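Local coordinates for metallophosphoesterase (PDB 3RQZ), which binds zinc ions and is probably a phosphatase of the YfcE family within the metallophosphoesterase superfamily, at residues R44-V49 with A95-Y100. Numbering follows the deposited sequence.
Sequences RPRECV and AEHLQY
His97 lays one face of its imidazole under the aliphatic chain of Arg46, a CH-pi contact in which Arg46 CG stands 3.9 Å from the centroid of the His97 ring, 28° off the ring normal. The pair joins helices 45-55 and 95-103 of the calcineurin-like phosphoesterase fold; the axes of segments 45-49 and 95-100 approach to 10.2 Å, with 54° between their N-to-C directions. Arg46 CD continues the overlap, 3.5 Å from His97 CE1. A bend at chi3 then turns the guanidinium oblique to the ring, and NH1 hydrogen-bonds the carbonyl of Gln92. The opposite face of the imidazole is covered from its own helix by Glu96, whose CG sits 3.7 Å above the centre of the His97 ring. NE2 bonds the Glu50 carboxylate and ND1 the backbone N-H of Gln94; this fixes the ring's rotation and is consistent with a neutral imidazole protonated on NE2. Val49 comes in at the ring edge instead. With CG1 anti to the backbone N (chi1 168°), that methyl lies in the imidazole plane, 3.9 Å from His97 CD2. The Val49 side chain is about 13 Å from a bound zinc ion and about 10 Å from those of the zinc ligands Asp37 and His13: packing beside the site, not coordination. The same Val49 CG1 meets Tyr100 obliquely, 3.9 Å from Tyr100 CD2, while Tyr100 OH hydrogen-bonds Ser60 OG.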
# COMPACT_ATOMS: atom_id res chain seq x y z
N ARG A 44 -14.30 4.81 3.06
CA ARG A 44 -14.95 3.63 2.48
C ARG A 44 -14.23 2.33 2.81
O ARG A 44 -13.83 1.59 1.90
CB ARG A 44 -15.13 3.78 0.94
CG ARG A 44 -16.13 4.88 0.47
CD ARG A 44 -17.59 4.57 0.85
NE ARG A 44 -18.54 5.62 0.45
CZ ARG A 44 -18.97 6.61 1.23
NH1 ARG A 44 -18.49 6.73 2.47
NH2 ARG A 44 -19.85 7.50 0.76
N PRO A 45 -14.05 2.04 4.12
CA PRO A 45 -13.30 0.80 4.44
C PRO A 45 -13.98 -0.49 3.99
O PRO A 45 -13.27 -1.40 3.50
CB PRO A 45 -13.14 0.86 5.97
CG PRO A 45 -14.26 1.83 6.42
CD PRO A 45 -14.37 2.82 5.32
N ARG A 46 -15.31 -0.61 4.11
CA ARG A 46 -15.96 -1.86 3.70
C ARG A 46 -15.76 -2.12 2.22
O ARG A 46 -15.39 -3.23 1.82
CB ARG A 46 -17.46 -1.83 4.01
CG ARG A 46 -17.75 -1.91 5.49
CD ARG A 46 -19.26 -2.17 5.74
NE ARG A 46 -20.05 -1.04 5.25
CZ ARG A 46 -20.36 0.05 5.97
NH1 ARG A 46 -19.98 0.14 7.24
NH2 ARG A 46 -21.06 1.03 5.42
N GLU A 47 -16.02 -1.09 1.42
CA GLU A 47 -15.98 -1.23 -0.03
C GLU A 47 -14.55 -1.57 -0.50
O GLU A 47 -14.37 -2.37 -1.44
CB GLU A 47 -16.50 0.07 -0.69
CG GLU A 47 -17.99 0.38 -0.46
CD GLU A 47 -18.29 1.10 0.87
OE1 GLU A 47 -17.39 1.34 1.71
OE2 GLU A 47 -19.47 1.42 1.09
N CYS A 48 -13.54 -1.00 0.15
CA CYS A 48 -12.16 -1.27 -0.23
C CYS A 48 -11.77 -2.70 0.15
O CYS A 48 -11.11 -3.37 -0.65
CB CYS A 48 -11.17 -0.23 0.29
SG CYS A 48 -11.36 1.40 -0.49
N VAL A 49 -12.20 -3.18 1.32
CA VAL A 49 -11.93 -4.57 1.69
C VAL A 49 -12.61 -5.54 0.72
O VAL A 49 -12.02 -6.54 0.30
CB VAL A 49 -12.39 -4.90 3.16
CG1 VAL A 49 -12.38 -6.41 3.42
CG2 VAL A 49 -11.53 -4.19 4.15
N ALA A 95 -18.75 -8.76 9.96
CA ALA A 95 -18.08 -10.05 10.16
C ALA A 95 -17.19 -10.48 8.98
O ALA A 95 -16.05 -10.87 9.17
CB ALA A 95 -19.11 -11.17 10.52
N GLU A 96 -17.72 -10.35 7.77
CA GLU A 96 -17.01 -10.81 6.58
C GLU A 96 -15.69 -10.05 6.35
O GLU A 96 -14.71 -10.65 5.90
CB GLU A 96 -17.92 -10.70 5.34
CG GLU A 96 -18.16 -9.23 4.91
CD GLU A 96 -19.06 -9.09 3.72
OE1 GLU A 96 -20.15 -8.45 3.86
OE2 GLU A 96 -18.68 -9.62 2.63
N HIS A 97 -15.68 -8.74 6.64
CA HIS A 97 -14.48 -7.92 6.49
C HIS A 97 -13.47 -8.25 7.56
O HIS A 97 -12.27 -8.34 7.26
CB HIS A 97 -14.79 -6.42 6.58
CG HIS A 97 -15.94 -6.01 5.73
ND1 HIS A 97 -17.17 -5.71 6.27
CD2 HIS A 97 -16.08 -5.94 4.39
CE1 HIS A 97 -18.01 -5.44 5.29
NE2 HIS A 97 -17.37 -5.56 4.14
N LEU A 98 -13.95 -8.40 8.80
CA LEU A 98 -13.10 -8.84 9.91
C LEU A 98 -12.47 -10.22 9.65
O LEU A 98 -11.28 -10.40 9.86
CB LEU A 98 -13.89 -8.84 11.24
CG LEU A 98 -14.37 -7.41 11.58
CD1 LEU A 98 -15.52 -7.42 12.62
CD2 LEU A 98 -13.18 -6.55 12.03
N GLN A 99 -13.27 -11.17 9.18
CA GLN A 99 -12.74 -12.52 8.87
C GLN A 99 -11.69 -12.47 7.78
O GLN A 99 -10.67 -13.17 7.84
CB GLN A 99 -13.87 -13.47 8.45
CG GLN A 99 -14.81 -13.87 9.57
CD GLN A 99 -16.04 -14.60 9.03
OE1 GLN A 99 -16.00 -15.12 7.93
NE2 GLN A 99 -17.12 -14.61 9.80
N TYR A 100 -11.91 -11.65 6.77
CA TYR A 100 -10.94 -11.57 5.71
C TYR A 100 -9.60 -11.00 6.20
O TYR A 100 -8.53 -11.53 5.90
CB TYR A 100 -11.47 -10.74 4.52
CG TYR A 100 -10.42 -10.54 3.45
CD1 TYR A 100 -10.07 -11.58 2.59
CD2 TYR A 100 -9.79 -9.29 3.29
CE1 TYR A 100 -9.09 -11.41 1.60
CE2 TYR A 100 -8.82 -9.10 2.32
CZ TYR A 100 -8.47 -10.18 1.46
OH TYR A 100 -7.52 -10.00 0.47